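Local coordinates for protein haloalkane dehalogenase (Mycobacterium rhodesiae, PDB 4MJ3) that catalyses the hydrolytic cleavage of carbon-halogen bonds in haloalkanes, releasing an alcohol and a halide ion, at residues 22-27 with 106-111; 75-80 with 112-117; 142-147 with 295-300. One frame throughout, in Å; residues are numbered along the deposited sequence.

Contact 1: 22-27 with 106-111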
loop_
_atom_site.group_PDB
_atom_site.type_symbol
_atom_site.label_atom_id
_atom_site.label_comp_id
_atom_site.label_asym_id
_atom_site.label_seq_id
_atom_site.Cartn_x
_atom_site.Cartn_y
_atom_site.Cartn_z
ATOM N N ARG A 22 4.730 16.599 -1.360
ATOM C CA ARG A 22 5.360 16.696 -2.663
ATOM C C ARG A 22 4.401 16.086 -3.668
ATOM O O ARG A 22 3.524 15.286 -3.307
ATOM C CB ARG A 22 6.716 15.975 -2.677
ATOM C CG ARG A 22 7.653 16.389 -1.551
ATOM C CD ARG A 22 8.468 17.645 -1.837
ATOM N NE ARG A 22 9.306 17.569 -3.037
ATOM N N TYR A 23 4.559 16.477 -4.921
ATOM C CA TYR A 23 3.651 16.055 -5.958
ATOM C C TYR A 23 4.359 15.718 -7.252
ATOM O O TYR A 23 5.369 16.332 -7.593
ATOM C CB TYR A 23 2.629 17.158 -6.260
ATOM C CG TYR A 23 1.836 17.577 -5.071
ATOM C CD1 TYR A 23 0.757 16.812 -4.632
ATOM C CD2 TYR A 23 2.151 18.729 -4.372
ATOM C CE1 TYR A 23 0.004 17.202 -3.542
ATOM C CE2 TYR A 23 1.418 19.112 -3.273
ATOM C CZ TYR A 23 0.356 18.342 -2.861
ATOM O OH TYR A 23 -0.385 18.705 -1.773
ATOM N N VAL A 24 3.794 14.750 -7.969
ATOM C CA VAL A 24 4.165 14.464 -9.348
ATOM C C VAL A 24 2.893 14.387 -10.183
ATOM O O VAL A 24 1.815 14.129 -9.653
ATOM C CB VAL A 24 4.944 13.125 -9.486
ATOM C CG1 VAL A 24 6.354 13.249 -8.921
ATOM C CG2 VAL A 24 4.182 11.963 -8.849
ATOM N N GLU A 25 3.029 14.563 -11.483
ATOM C CA GLU A 25 1.892 14.435 -12.396
ATOM C C GLU A 25 2.075 13.216 -13.271
ATOM O O GLU A 25 3.182 12.945 -13.723
ATOM C CB GLU A 25 1.775 15.695 -13.218
ATOM C CG GLU A 25 1.712 16.902 -12.303
ATOM C CD GLU A 25 0.848 18.010 -12.831
ATOM O OE1 GLU A 25 1.070 18.430 -13.984
ATOM O OE2 GLU A 25 -0.038 18.454 -12.075
ATOM N N VAL A 26 0.987 12.491 -13.491
ATOM C CA VAL A 26 0.985 11.304 -14.338
ATOM C C VAL A 26 -0.169 11.387 -15.321
ATOM O O VAL A 26 -1.132 12.095 -15.082
ATOM C CB VAL A 26 0.895 10.007 -13.510
ATOM C CG1 VAL A 26 2.068 9.921 -12.526
ATOM C CG2 VAL A 26 -0.403 9.920 -12.730
ATOM N N ASP A 27 -0.062 10.641 -16.417
ATOM C CA ASP A 27 -1.130 10.550 -17.396
ATOM C C ASP A 27 -2.359 9.893 -16.767
ATOM O O ASP A 27 -2.250 8.896 -16.063
ATOM C CB ASP A 27 -0.679 9.702 -18.586
ATOM C CG ASP A 27 0.308 10.407 -19.474
ATOM O OD1 ASP A 27 0.475 11.634 -19.367
ATOM O OD2 ASP A 27 0.916 9.715 -20.323
ATOM N N TRP A 106 3.418 3.048 -11.190
ATOM C CA TRP A 106 4.675 2.951 -11.916
ATOM C C TRP A 106 5.074 4.313 -12.456
ATOM O O TRP A 106 6.225 4.700 -12.322
ATOM C CB TRP A 106 4.621 1.927 -13.049
ATOM C CG TRP A 106 5.929 1.760 -13.699
ATOM C CD1 TRP A 106 6.238 2.055 -14.986
ATOM C CD2 TRP A 106 7.147 1.287 -13.091
ATOM N NE1 TRP A 106 7.555 1.776 -15.225
ATOM C CE2 TRP A 106 8.140 1.307 -14.087
ATOM C CE3 TRP A 106 7.485 0.837 -11.818
ATOM C CZ2 TRP A 106 9.449 0.900 -13.846
ATOM C CZ3 TRP A 106 8.792 0.424 -11.580
ATOM C CH2 TRP A 106 9.750 0.464 -12.574
ATOM N N ALA A 107 4.118 5.046 -13.030
ATOM C CA ALA A 107 4.409 6.381 -13.541
ATOM C C ALA A 107 4.921 7.325 -12.448
ATOM O O ALA A 107 5.849 8.092 -12.689
ATOM C CB ALA A 107 3.199 6.964 -14.219
ATOM N N ALA A 108 4.338 7.241 -11.256
ATOM C CA ALA A 108 4.801 8.021 -10.109
ATOM C C ALA A 108 6.233 7.685 -9.704
ATOM O O ALA A 108 7.084 8.575 -9.549
ATOM C CB ALA A 108 3.880 7.831 -8.927
ATOM N N ILE A 109 6.518 6.394 -9.582
ATOM C CA ILE A 109 7.865 5.930 -9.258
ATOM C C ILE A 109 8.888 6.460 -10.292
ATOM O O ILE A 109 9.972 6.943 -9.943
ATOM C CB ILE A 109 7.897 4.384 -9.173
ATOM C CG1 ILE A 109 7.110 3.931 -7.950
ATOM C CG2 ILE A 109 9.328 3.834 -9.118
ATOM C CD1 ILE A 109 6.805 2.444 -7.914
ATOM N N GLU A 110 8.537 6.342 -11.570
ATOM C CA GLU A 110 9.403 6.792 -12.649
ATOM C C GLU A 110 9.629 8.300 -12.626
ATOM O O GLU A 110 10.741 8.764 -12.871
ATOM C CB GLU A 110 8.838 6.372 -13.994
ATOM C CG GLU A 110 8.898 4.879 -14.262
ATOM C CD GLU A 110 10.268 4.435 -14.721
ATOM O OE1 GLU A 110 11.190 4.401 -13.882
ATOM O OE2 GLU A 110 10.428 4.112 -15.917
ATOM N N GLU A 111 8.566 9.049 -12.353
ATOM C CA GLU A 111 8.630 10.507 -12.361
ATOM C C GLU A 111 9.455 11.020 -11.166
ATOM O O GLU A 111 10.254 11.940 -11.316
ATOM C CB GLU A 111 7.219 11.094 -12.351
ATOM C CG GLU A 111 7.156 12.567 -12.715
ATOM C CD GLU A 111 7.674 12.864 -14.109
ATOM O OE1 GLU A 111 7.299 12.134 -15.055
ATOM O OE2 GLU A 111 8.486 13.809 -14.240
HETATM O O HOH W 1 4.454 11.181 -15.641
#
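E111 leans from the 106-111 part of helix 98-112 against V24 of strand 22-27, and its side chain can be followed outward atom by atom. Its CB lies 4.1 Å from V24 CG1. The next carbon, E111 CG, is anti to the backbone N (chi1 -165°) and comes to 3.9 Å from the same V24 CG1, the two side chains sliding past each other in opposite directions. Beyond a bend at chi2 (61°), the carboxylate reaches the strand backbone only through a water. There is no direct bond: this water gives one hydrogen to E111 OE1 at 3.1 Å and another to E25 O at 2.9 Å, bridging helix and strand at the exposed margin.

The apolar part lies further back along the helix. V24 CG2 faces A108 CB at 4.1 Å, whereas V26 CG1 approaches A107 CB to 3.6 Å and also lies over the backbone at A108 N. Small alanines at this interface are consistent with the axes of the two segments coming within 8.1 Å, at 131° between chain directions. Backbone hydrogen bonds of V24 with M36 and V26 with L34 tie the strand to 33-41, while its valines meet the helix: helix-on-sheet packing at the outermost strand of an alpha/beta hydrolase fold.

Contact 2: 75-80 with 112-117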
loop_
_atom_site.group_PDB
_atom_site.type_symbol
_atom_site.label_atom_id
_atom_site.label_comp_id
_atom_site.label_asym_id
_atom_site.label_seq_id
_atom_site.Cartn_x
_atom_site.Cartn_y
_atom_site.Cartn_z
ATOM N N ARG A 75 16.314 6.612 3.109
ATOM C CA ARG A 75 15.432 7.592 2.494
ATOM C C ARG A 75 14.039 6.978 2.365
ATOM O O ARG A 75 13.834 6.033 1.606
ATOM C CB ARG A 75 15.971 7.987 1.125
ATOM C CG ARG A 75 15.115 8.987 0.369
ATOM C CD ARG A 75 15.775 9.385 -0.935
ATOM N NE ARG A 75 14.822 10.038 -1.830
ATOM C CZ ARG A 75 14.869 9.988 -3.156
ATOM N NH1 ARG A 75 15.802 9.282 -3.784
ATOM N NH2 ARG A 75 13.968 10.646 -3.871
ATOM N N ALA A 76 13.073 7.558 3.068
ATOM C CA ALA A 76 11.728 7.047 3.087
ATOM C C ALA A 76 10.870 7.819 2.084
ATOM O O ALA A 76 10.747 9.040 2.164
ATOM C CB ALA A 76 11.137 7.163 4.484
ATOM N N VAL A 77 10.261 7.078 1.169
ATOM C CA VAL A 77 9.367 7.641 0.190
ATOM C C VAL A 77 8.026 6.927 0.320
ATOM O O VAL A 77 7.979 5.699 0.356
ATOM C CB VAL A 77 9.943 7.474 -1.226
ATOM C CG1 VAL A 77 8.993 8.047 -2.253
ATOM C CG2 VAL A 77 11.311 8.141 -1.291
ATOM N N ALA A 78 6.945 7.693 0.460
ATOM C CA ALA A 78 5.604 7.119 0.588
ATOM C C ALA A 78 4.703 7.808 -0.428
ATOM O O ALA A 78 4.704 9.039 -0.523
ATOM C CB ALA A 78 5.058 7.329 1.996
ATOM N N ILE A 79 3.940 7.031 -1.194
ATOM C CA ILE A 79 3.158 7.611 -2.284
ATOM C C ILE A 79 1.678 7.305 -2.059
ATOM O O ILE A 79 1.335 6.174 -1.790
ATOM C CB ILE A 79 3.609 7.010 -3.640
ATOM C CG1 ILE A 79 5.097 7.277 -3.883
ATOM C CG2 ILE A 79 2.757 7.560 -4.783
ATOM C CD1 ILE A 79 5.655 6.625 -5.125
ATOM N N ASP A 80 0.821 8.309 -2.219
ATOM C CA ASP A 80 -0.617 8.115 -2.133
ATOM C C ASP A 80 -1.204 7.617 -3.463
ATOM O O ASP A 80 -1.038 8.234 -4.509
ATOM C CB ASP A 80 -1.344 9.411 -1.763
ATOM C CG ASP A 80 -1.087 9.875 -0.334
ATOM O OD1 ASP A 80 -0.575 9.095 0.525
ATOM O OD2 ASP A 80 -1.386 11.066 -0.072
ATOM N N ILE A 112 9.278 10.391 -10.008
ATOM C CA ILE A 112 10.099 10.704 -8.849
ATOM C C ILE A 112 11.566 10.316 -9.092
ATOM O O ILE A 112 12.482 11.035 -8.675
ATOM C CB ILE A 112 9.582 10.026 -7.570
ATOM C CG1 ILE A 112 8.170 10.528 -7.250
ATOM C CG2 ILE A 112 10.534 10.326 -6.424
ATOM C CD1 ILE A 112 7.432 9.671 -6.266
ATOM N N GLY A 113 11.778 9.236 -9.835
ATOM C CA GLY A 113 13.112 8.815 -10.270
ATOM C C GLY A 113 13.799 7.875 -9.303
ATOM O O GLY A 113 15.003 7.940 -9.110
ATOM N N LEU A 114 13.029 6.996 -8.692
ATOM C CA LEU A 114 13.555 6.075 -7.690
ATOM C C LEU A 114 14.312 4.906 -8.326
ATOM O O LEU A 114 13.911 4.412 -9.384
ATOM C CB LEU A 114 12.409 5.537 -6.831
ATOM C CG LEU A 114 11.545 6.572 -6.113
ATOM C CD1 LEU A 114 10.435 5.893 -5.346
ATOM C CD2 LEU A 114 12.391 7.421 -5.178
ATOM N N ALA A 115 15.402 4.493 -7.671
ATOM C CA ALA A 115 16.227 3.362 -8.109
ATOM C C ALA A 115 16.557 2.441 -6.939
ATOM O O ALA A 115 16.628 2.898 -5.802
ATOM C CB ALA A 115 17.527 3.879 -8.734
ATOM N N ASP A 116 16.807 1.164 -7.239
ATOM C CA ASP A 116 17.304 0.198 -6.260
ATOM C C ASP A 116 16.463 0.255 -4.987
ATOM O O ASP A 116 16.962 0.409 -3.872
ATOM C CB ASP A 116 18.788 0.447 -5.964
ATOM C CG ASP A 116 19.653 0.290 -7.193
ATOM O OD1 ASP A 116 19.518 -0.740 -7.888
ATOM O OD2 ASP A 116 20.457 1.199 -7.486
ATOM N N VAL A 117 15.165 0.084 -5.187
ATOM C CA VAL A 117 14.165 0.334 -4.169
ATOM C C VAL A 117 13.976 -0.842 -3.213
ATOM O O VAL A 117 13.953 -1.993 -3.650
ATOM C CB VAL A 117 12.814 0.629 -4.872
ATOM C CG1 VAL A 117 11.680 0.703 -3.889
ATOM C CG2 VAL A 117 12.941 1.907 -5.672
HETATM O O HOH W 2 14.655 10.873 -6.789
#
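R75 NH2 is gripped by two partners: it forms a salt bridge with D40 of the adjoining strand and donates to a water at 3.0 Å. The water lies in the guanidinium plane, at its edge, and donates one of its own hydrogens to I112 O at 2.9 Å, which links the strand to the end of the helix without a direct hydrogen bond. An extended chain from CG to NE, with CG anti to the backbone N (chi1 179°), carries the charged group this far. The R75 and L114 side chains cross obliquely, with L114 CD2 over one face of the guanidinium, 3.8 Å from R75 NH2.

Beside this polar end the contact is hydrocarbon. V77 and L114 meet tip to tip, with V77 CG1 4.0 Å from L114 CD1, and the other branches pair as well, V77 CG2 with L114 CD2 at 4.1 Å. Further along the strand, I79 CD1 reaches I112 CD1 at 3.7 Å, again end to end. G113, at positive phi (90°), is where the chain leaves the helix; I112 before it and L114 after it both point toward the strand.

The loop goes on into strand 117-121, parallel to 75-79 with 48-52 between them. Strand 75-79, helix 98-112 and strand 117-121 thus form a beta-alpha-beta crossover of the alpha/beta hydrolase core, here closed at the helix's C-terminal end.

Contact 3: 142-147 with 295-300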
loop_
_atom_site.group_PDB
_atom_site.type_symbol
_atom_site.label_atom_id
_atom_site.label_comp_id
_atom_site.label_asym_id
_atom_site.label_seq_id
_atom_site.Cartn_x
_atom_site.Cartn_y
_atom_site.Cartn_z
ATOM N N ARG A 142 15.154 -4.970 -2.825
ATOM C CA ARG A 142 14.622 -5.836 -1.753
ATOM C C ARG A 142 13.122 -5.605 -1.623
ATOM O O ARG A 142 12.613 -4.564 -2.055
ATOM C CB ARG A 142 15.248 -5.523 -0.408
ATOM C CG ARG A 142 16.758 -5.333 -0.408
ATOM C CD ARG A 142 17.236 -4.997 0.972
ATOM N NE ARG A 142 18.627 -4.575 0.986
ATOM C CZ ARG A 142 19.059 -3.334 0.741
ATOM N NH1 ARG A 142 18.226 -2.333 0.422
ATOM N NH2 ARG A 142 20.359 -3.094 0.769
ATOM N N VAL A 143 12.433 -6.571 -1.015
ATOM C CA VAL A 143 10.984 -6.473 -0.802
ATOM C C VAL A 143 10.620 -6.930 0.612
ATOM O O VAL A 143 11.112 -7.964 1.079
ATOM C CB VAL A 143 10.214 -7.329 -1.830
ATOM C CG1 VAL A 143 8.724 -7.255 -1.549
ATOM C CG2 VAL A 143 10.536 -6.883 -3.250
ATOM N N VAL A 144 9.799 -6.133 1.290
ATOM C CA VAL A 144 9.176 -6.501 2.561
ATOM C C VAL A 144 7.672 -6.555 2.321
ATOM O O VAL A 144 7.064 -5.558 1.929
ATOM C CB VAL A 144 9.485 -5.474 3.664
ATOM C CG1 VAL A 144 8.810 -5.890 4.967
ATOM C CG2 VAL A 144 10.975 -5.345 3.826
ATOM N N ALA A 145 7.084 -7.726 2.535
ATOM C CA ALA A 145 5.641 -7.907 2.420
ATOM C C ALA A 145 5.052 -8.050 3.805
ATOM O O ALA A 145 5.492 -8.895 4.590
ATOM C CB ALA A 145 5.331 -9.143 1.589
ATOM N N ALA A 146 4.035 -7.261 4.099
ATOM C CA ALA A 146 3.370 -7.287 5.396
ATOM C C ALA A 146 1.865 -7.198 5.226
ATOM O O ALA A 146 1.342 -6.151 4.828
ATOM C CB ALA A 146 3.860 -6.126 6.249
ATOM N N ASN A 147 1.164 -8.282 5.556
ATOM C CA ASN A 147 -0.295 -8.310 5.492
ATOM C C ASN A 147 -0.775 -7.904 4.113
ATOM O O ASN A 147 -1.504 -6.905 3.938
ATOM C CB ASN A 147 -0.918 -7.436 6.580
ATOM C CG ASN A 147 -0.629 -7.946 7.980
ATOM O OD1 ASN A 147 -0.072 -9.029 8.163
ATOM N ND2 ASN A 147 -1.046 -7.168 8.973
ATOM N N VAL A 295 14.807 -2.043 8.934
ATOM C CA VAL A 295 16.179 -1.566 9.068
ATOM C C VAL A 295 17.117 -2.767 9.207
ATOM O O VAL A 295 18.123 -2.849 8.520
ATOM C CB VAL A 295 16.363 -0.618 10.261
ATOM C CG1 VAL A 295 17.839 -0.312 10.470
ATOM C CG2 VAL A 295 15.579 0.663 10.034
ATOM N N THR A 296 16.756 -3.700 10.077
ATOM C CA THR A 296 17.569 -4.904 10.301
ATOM C C THR A 296 17.781 -5.689 9.000
ATOM O O THR A 296 18.900 -6.112 8.689
ATOM C CB THR A 296 16.913 -5.784 11.384
ATOM O OG1 THR A 296 16.982 -5.099 12.636
ATOM C CG2 THR A 296 17.596 -7.153 11.508
ATOM N N PHE A 297 16.693 -5.845 8.244
ATOM C CA PHE A 297 16.695 -6.543 6.950
ATOM C C PHE A 297 17.549 -5.851 5.885
ATOM O O PHE A 297 18.312 -6.505 5.181
ATOM C CB PHE A 297 15.240 -6.682 6.502
ATOM C CG PHE A 297 15.042 -7.153 5.093
ATOM C CD1 PHE A 297 15.355 -8.445 4.715
ATOM C CD2 PHE A 297 14.434 -6.320 4.172
ATOM C CE1 PHE A 297 15.112 -8.880 3.418
ATOM C CE2 PHE A 297 14.165 -6.749 2.871
ATOM C CZ PHE A 297 14.505 -8.023 2.498
ATOM N N VAL A 298 17.458 -4.529 5.807
ATOM C CA VAL A 298 18.288 -3.746 4.905
ATOM C C VAL A 298 19.754 -3.912 5.260
ATOM O O VAL A 298 20.585 -4.193 4.391
ATOM C CB VAL A 298 17.907 -2.243 4.904
ATOM C CG1 VAL A 298 18.934 -1.411 4.153
ATOM C CG2 VAL A 298 16.540 -2.076 4.264
ATOM N N ARG A 299 20.088 -3.779 6.535
ATOM C CA ARG A 299 21.483 -3.882 6.945
ATOM C C ARG A 299 22.064 -5.278 6.751
ATOM O O ARG A 299 23.266 -5.419 6.519
ATOM C CB ARG A 299 21.642 -3.444 8.393
ATOM C CG ARG A 299 21.212 -1.983 8.542
ATOM C CD ARG A 299 21.534 -1.329 9.861
ATOM N NE ARG A 299 21.416 0.116 9.781
ATOM C CZ ARG A 299 21.517 0.926 10.830
ATOM N NH1 ARG A 299 21.728 0.441 12.050
ATOM N NH2 ARG A 299 21.416 2.237 10.650
ATOM N N ALA A 300 21.220 -6.300 6.887
ATOM C CA ALA A 300 21.652 -7.698 6.737
ATOM C C ALA A 300 21.844 -8.090 5.283
ATOM O O ALA A 300 22.395 -9.168 4.997
ATOM C CB ALA A 300 20.645 -8.649 7.400
#
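F297 forms the tight part of this contact, its ring lying against three consecutive residues of the strand. V144 CG2 comes to 3.6 Å from F297 CD2 and is equally near CE2, R142 CB is 3.7 Å from F297 CE2, and V143 O stands 3.7 Å from F297 CZ. All three approaches are oblique to the ring. The torsion that sets this up is chi1 of F297 (170°): with CG anti to the backbone N, the ring projects from the helix toward the strand, sliding past the V144 side chain in the opposite direction.

Contact is looser toward the arginine tip. The R142 chain runs extended beside F297 and crosses V298 at about a right angle, with V298 CG1 over one guanidinium face, 3.9 Å from R142 NH1. R142 NH2 remains 3.8 Å from V298 O, and no hydrogen bond joins the two segments. The buried cation is held by others instead: E47 makes a salt bridge with NH2, T118 OG1 bonds NH1, and N301 O, just past the helix segment, accepts a hydrogen bond from NH2. That shell would be expected to stabilise the positive charge. T296, R299 and A300, which do not touch the strand, are the exposed residues of the helix segment.

V143 directs its side chain away from helix 282-300, to L130 and V133 of helix 124-135. The strand is therefore sandwiched between helical layers, with helix segment 295-300 running at 155° to strand 142-145, as in the three-layer alpha/beta/alpha core of alpha/beta hydrolases.

All three contacts fasten helices or their ends to the same seven-stranded mixed sheet. Contacts 1 and 2 have centres about 10 Å apart and touch directly, V24 CG1 lying 3.7 Å from I112 CG1; they use successive parts of helix 98-112 and the turn after it, and their segments alternate along the chain. Contact 3 opens later in the sequence, with its centre about 15 Å from that of contact 2 and 24 Å from that of contact 1. Its helix 282-300 packs on the opposite face of the sheet. Together they tie the N-terminal edge strand, the central crossover and the C-terminal helix into one hydrolase core.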